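Local atomic coordinates of galactose mutarotase related enzyme (Lactobacillus acidophilus, PDB entry 3DCD), a protein that probably binds carbohydrate and may act as an isomerase of the aldose 1-epimerase (galactose mutarotase) family. Residues E154-P165 with N214-F225. Residues are numbered along the deposited sequence; the frame is centred on the assembly and turned at random.
Sequences ENKEDFYFDMHP and NKVSLRTDKNKF
Strands 159-164 and 214-220 run antiparallel, their axes 4.5 Å apart at closest approach, and Tyr-160, Asp-162 and His-164 form hydrogen-bonded pairs with Arg-219, Ser-217 and Lys-215. They are neighbours in a large antiparallel sheet of the galactose mutarotase-like beta-sandwich fold. Phe-161, Met-163, Val-216 and Leu-218 share the buried face, packed towards strands 205-208 and 249-256. Val-216 splits its branches: CG1 lies 4.1 Å from CB of Phe-161, while CG2 meets CE of selenomethionine Met-163. On the other face, Tyr-160 has CG between its backbone N and carbonyl carbon (chi1 59°). This lays the ring alongside the Arg-219 side chain, with CB of Arg-219 off-centre against it. Tyr-160 OH donates to Asp-221 OD1 (2.8 Å) on the syn side, 30° out of the carboxylate plane, and receives a weak bond from Arg-219 NE. A phenylalanine here would probably leave Asp-221 OD1 without this donor and the loop less firmly tied to the strand. On the same face as Phe-161 and Leu-218, Thr-220 CB sits over one face of the Phe-159 ring, and Phe-225 CD2 meets that ring's edge. Thr-220 OG1 donates to Asp-158 O (2.8 Å) from above the carbonyl plane and accepts from Lys-222 N (3.1 Å), closing an ST turn.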
loop_
_atom_site.group_PDB
_atom_site.type_symbol
_atom_site.label_atom_id
_atom_site.label_comp_id
_atom_site.label_asym_id
_atom_site.label_seq_id
_atom_site.Cartn_x
_atom_site.Cartn_y
_atom_site.Cartn_z
ATOM N N GLU A 154 -3.593 22.407 13.894
ATOM C CA GLU A 154 -2.411 21.763 13.305
ATOM C C GLU A 154 -2.362 22.008 11.800
ATOM O O GLU A 154 -3.380 22.274 11.148
ATOM C CB GLU A 154 -2.357 20.237 13.552
ATOM C CG GLU A 154 -2.769 19.743 14.930
ATOM C CD GLU A 154 -4.203 19.266 14.932
ATOM O OE1 GLU A 154 -5.098 20.131 14.788
ATOM O OE2 GLU A 154 -4.426 18.025 15.026
ATOM N N ASN A 155 -1.159 21.874 11.266
ATOM C CA ASN A 155 -0.889 22.041 9.858
ATOM C C ASN A 155 -0.109 20.809 9.380
ATOM O O ASN A 155 0.552 20.165 10.187
ATOM C CB ASN A 155 -0.025 23.287 9.674
ATOM C CG ASN A 155 0.187 23.621 8.229
ATOM O OD1 ASN A 155 -0.676 24.251 7.599
ATOM N ND2 ASN A 155 1.328 23.191 7.676
ATOM N N LYS A 156 -0.194 20.494 8.083
ATOM C CA LYS A 156 0.591 19.394 7.488
ATOM C C LYS A 156 2.067 19.410 7.902
ATOM O O LYS A 156 2.649 18.355 8.132
ATOM C CB LYS A 156 0.479 19.400 5.960
ATOM C CG LYS A 156 1.424 18.403 5.256
ATOM C CD LYS A 156 1.261 18.430 3.722
ATOM C CE LYS A 156 -0.127 18.006 3.283
ATOM N NZ LYS A 156 -0.189 18.040 1.784
ATOM N N GLU A 157 2.666 20.600 8.008
ATOM C CA GLU A 157 4.101 20.687 8.334
ATOM C C GLU A 157 4.418 20.429 9.809
ATOM O O GLU A 157 5.599 20.459 10.224
ATOM C CB GLU A 157 4.684 22.030 7.879
ATOM C CG GLU A 157 4.605 22.200 6.367
ATOM C CD GLU A 157 5.621 23.179 5.858
ATOM O OE1 GLU A 157 6.826 22.890 5.966
ATOM O OE2 GLU A 157 5.193 24.231 5.333
ATOM N N ASP A 158 3.369 20.193 10.602
ATOM C CA ASP A 158 3.563 19.740 11.992
ATOM C C ASP A 158 3.677 18.222 12.061
ATOM O O ASP A 158 3.932 17.689 13.142
ATOM C CB ASP A 158 2.412 20.169 12.906
ATOM C CG ASP A 158 2.241 21.666 12.982
ATOM O OD1 ASP A 158 3.259 22.409 12.975
ATOM O OD2 ASP A 158 1.073 22.090 13.103
ATOM N N PHE A 159 3.471 17.542 10.924
ATOM C CA PHE A 159 3.544 16.087 10.877
ATOM C C PHE A 159 4.838 15.623 10.260
ATOM O O PHE A 159 5.497 16.358 9.520
ATOM C CB PHE A 159 2.343 15.496 10.115
ATOM C CG PHE A 159 1.037 15.753 10.802
ATOM C CD1 PHE A 159 0.370 16.971 10.623
ATOM C CD2 PHE A 159 0.483 14.799 11.653
ATOM C CE1 PHE A 159 -0.828 17.243 11.281
ATOM C CE2 PHE A 159 -0.725 15.070 12.321
ATOM C CZ PHE A 159 -1.375 16.281 12.127
ATOM N N TYR A 160 5.207 14.392 10.564
ATOM C CA TYR A 160 6.438 13.846 10.028
ATOM C C TYR A 160 6.333 12.339 10.023
ATOM O O TYR A 160 5.457 11.772 10.687
ATOM C CB TYR A 160 7.641 14.308 10.873
ATOM C CG TYR A 160 7.593 13.912 12.340
ATOM C CD1 TYR A 160 7.061 14.773 13.301
ATOM C CD2 TYR A 160 8.120 12.687 12.767
ATOM C CE1 TYR A 160 7.036 14.407 14.676
ATOM C CE2 TYR A 160 8.102 12.314 14.131
ATOM C CZ TYR A 160 7.556 13.169 15.068
ATOM O OH TYR A 160 7.555 12.785 16.400
ATOM N N PHE A 161 7.224 11.705 9.272
ATOM C CA PHE A 161 7.416 10.257 9.387
ATOM C C PHE A 161 8.819 9.935 9.869
ATOM O O PHE A 161 9.775 10.695 9.654
ATOM C CB PHE A 161 7.014 9.479 8.117
ATOM C CG PHE A 161 7.901 9.721 6.914
ATOM C CD1 PHE A 161 8.943 8.853 6.621
ATOM C CD2 PHE A 161 7.674 10.809 6.066
ATOM C CE1 PHE A 161 9.753 9.051 5.513
ATOM C CE2 PHE A 161 8.484 11.031 4.955
ATOM C CZ PHE A 161 9.528 10.145 4.678
ATOM N N ASP A 162 8.900 8.826 10.583
ATOM C CA ASP A 162 10.107 8.387 11.214
ATOM C C ASP A 162 10.220 6.889 10.990
ATOM O O ASP A 162 9.292 6.140 11.260
ATOM C CB ASP A 162 10.044 8.688 12.711
ATOM C CG ASP A 162 11.405 8.763 13.338
ATOM O OD1 ASP A 162 12.417 8.841 12.600
ATOM O OD2 ASP A 162 11.477 8.749 14.581
HETATM N N MSE A 163 11.360 6.449 10.492
HETATM C CA MSE A 163 11.524 5.039 10.202
HETATM C C MSE A 163 12.411 4.358 11.233
HETATM O O MSE A 163 13.437 4.903 11.653
HETATM C CB MSE A 163 12.069 4.866 8.796
HETATM C CG MSE A 163 11.235 5.603 7.775
HETATM SE SE MSE A 163 11.854 5.274 5.961
HETATM C CE MSE A 163 11.652 3.370 5.993
ATOM N N HIS A 164 11.984 3.181 11.673
ATOM C CA HIS A 164 12.780 2.370 12.580
ATOM C C HIS A 164 13.060 1.024 11.894
ATOM O O HIS A 164 12.198 0.514 11.190
ATOM C CB HIS A 164 12.034 2.195 13.903
ATOM C CG HIS A 164 11.690 3.495 14.572
ATOM N ND1 HIS A 164 10.518 4.182 14.318
ATOM C CD2 HIS A 164 12.379 4.245 15.466
ATOM C CE1 HIS A 164 10.493 5.289 15.037
ATOM N NE2 HIS A 164 11.611 5.351 15.743
ATOM N N PRO A 165 14.290 0.480 12.034
ATOM C CA PRO A 165 15.477 1.036 12.720
ATOM C C PRO A 165 15.903 2.351 12.088
ATOM O O PRO A 165 15.620 2.577 10.911
ATOM C CB PRO A 165 16.566 -0.014 12.449
ATOM C CG PRO A 165 15.843 -1.257 12.078
ATOM C CD PRO A 165 14.571 -0.823 11.413
ATOM N N ASN A 214 11.163 -3.348 10.035
ATOM C CA ASN A 214 10.945 -1.970 9.634
ATOM C C ASN A 214 9.572 -1.477 10.037
ATOM O O ASN A 214 8.547 -2.174 9.870
ATOM C CB ASN A 214 11.175 -1.760 8.136
ATOM C CG ASN A 214 12.552 -2.209 7.708
ATOM O OD1 ASN A 214 12.703 -3.214 7.008
ATOM N ND2 ASN A 214 13.559 -1.479 8.135
ATOM N N LYS A 215 9.570 -0.274 10.585
ATOM C CA LYS A 215 8.334 0.378 10.973
ATOM C C LYS A 215 8.410 1.831 10.557
ATOM O O LYS A 215 9.414 2.496 10.795
ATOM C CB LYS A 215 8.117 0.277 12.483
ATOM C CG LYS A 215 8.280 -1.142 12.998
ATOM C CD LYS A 215 8.588 -1.204 14.504
ATOM C CE LYS A 215 10.052 -0.818 14.894
ATOM N NZ LYS A 215 11.103 -1.876 14.643
ATOM N N VAL A 216 7.347 2.322 9.948
ATOM C CA VAL A 216 7.259 3.730 9.590
ATOM C C VAL A 216 6.222 4.379 10.529
ATOM O O VAL A 216 5.078 3.921 10.580
ATOM C CB VAL A 216 6.836 3.917 8.107
ATOM C CG1 VAL A 216 6.812 5.412 7.735
ATOM C CG2 VAL A 216 7.773 3.119 7.150
ATOM N N SER A 217 6.628 5.412 11.278
ATOM C CA SER A 217 5.713 6.081 12.211
ATOM C C SER A 217 5.333 7.429 11.662
ATOM O O SER A 217 6.201 8.244 11.356
ATOM C CB SER A 217 6.357 6.344 13.585
ATOM O OG SER A 217 6.720 5.148 14.228
ATOM N N LEU A 218 4.038 7.665 11.597
ATOM C CA LEU A 218 3.507 8.959 11.244
ATOM C C LEU A 218 2.967 9.636 12.506
ATOM O O LEU A 218 2.085 9.100 13.184
ATOM C CB LEU A 218 2.436 8.775 10.173
ATOM C CG LEU A 218 1.526 9.957 9.888
ATOM C CD1 LEU A 218 2.320 11.039 9.163
ATOM C CD2 LEU A 218 0.369 9.419 9.031
ATOM N N ARG A 219 3.550 10.792 12.829
ATOM C CA ARG A 219 3.312 11.481 14.095
ATOM C C ARG A 219 3.294 13.005 13.952
ATOM O O ARG A 219 3.562 13.544 12.880
ATOM C CB ARG A 219 4.426 11.118 15.081
ATOM C CG ARG A 219 4.276 9.711 15.639
ATOM C CD ARG A 219 5.605 9.062 15.876
ATOM N NE ARG A 219 6.296 9.699 16.979
ATOM C CZ ARG A 219 6.075 9.432 18.260
ATOM N NH1 ARG A 219 5.164 8.523 18.605
ATOM N NH2 ARG A 219 6.770 10.075 19.201
ATOM N N THR A 220 2.960 13.665 15.054
ATOM C CA THR A 220 3.089 15.099 15.206
ATOM C C THR A 220 3.443 15.375 16.656
ATOM O O THR A 220 2.942 14.700 17.568
ATOM C CB THR A 220 1.802 15.858 14.816
ATOM O OG1 THR A 220 1.986 17.255 15.084
ATOM C CG2 THR A 220 0.558 15.354 15.604
ATOM N N ASP A 221 4.294 16.359 16.903
ATOM C CA ASP A 221 4.563 16.678 18.287
ATOM C C ASP A 221 3.519 17.632 18.873
ATOM O O ASP A 221 3.650 18.074 20.006
ATOM C CB ASP A 221 5.988 17.163 18.454
ATOM C CG ASP A 221 7.019 16.057 18.153
ATOM O OD1 ASP A 221 6.677 14.829 18.162
ATOM O OD2 ASP A 221 8.179 16.422 17.903
ATOM N N LYS A 222 2.468 17.914 18.104
ATOM C CA LYS A 222 1.358 18.763 18.572
ATOM C C LYS A 222 0.360 18.029 19.447
ATOM O O LYS A 222 -0.360 18.654 20.213
ATOM C CB LYS A 222 0.594 19.355 17.389
ATOM C CG LYS A 222 1.410 20.302 16.551
ATOM C CD LYS A 222 1.528 21.644 17.198
ATOM C CE LYS A 222 2.689 22.405 16.600
ATOM N NZ LYS A 222 2.572 23.869 16.859
ATOM N N ASN A 223 0.264 16.715 19.269
ATOM C CA ASN A 223 -0.714 15.899 20.014
ATOM C C ASN A 223 -0.348 14.423 19.903
ATOM O O ASN A 223 0.756 14.096 19.446
ATOM C CB ASN A 223 -2.149 16.162 19.547
ATOM C CG ASN A 223 -2.349 15.870 18.070
ATOM O OD1 ASN A 223 -1.991 14.799 17.579
ATOM N ND2 ASN A 223 -2.943 16.814 17.360
ATOM N N LYS A 224 -1.261 13.541 20.305
ATOM C CA LYS A 224 -0.933 12.120 20.493
ATOM C C LYS A 224 -1.164 11.275 19.244
ATOM O O LYS A 224 -1.029 10.045 19.273
ATOM C CB LYS A 224 -1.705 11.562 21.703
ATOM C CG LYS A 224 -1.306 12.249 23.010
ATOM C CD LYS A 224 -2.421 12.280 24.051
ATOM C CE LYS A 224 -1.894 12.876 25.331
ATOM N NZ LYS A 224 -2.944 12.888 26.378
ATOM N N PHE A 225 -1.489 11.942 18.140
ATOM C CA PHE A 225 -1.719 11.277 16.865
ATOM C C PHE A 225 -0.498 10.456 16.430
ATOM O O PHE A 225 0.630 10.956 16.385
ATOM C CB PHE A 225 -2.093 12.291 15.778
ATOM C CG PHE A 225 -2.177 11.694 14.393
ATOM C CD1 PHE A 225 -3.309 11.022 13.990
ATOM C CD2 PHE A 225 -1.101 11.802 13.502
ATOM C CE1 PHE A 225 -3.395 10.457 12.709
ATOM C CE2 PHE A 225 -1.181 11.258 12.230
ATOM C CZ PHE A 225 -2.332 10.579 11.837
HETATM O O HOH W 1 5.530 18.098 15.044
#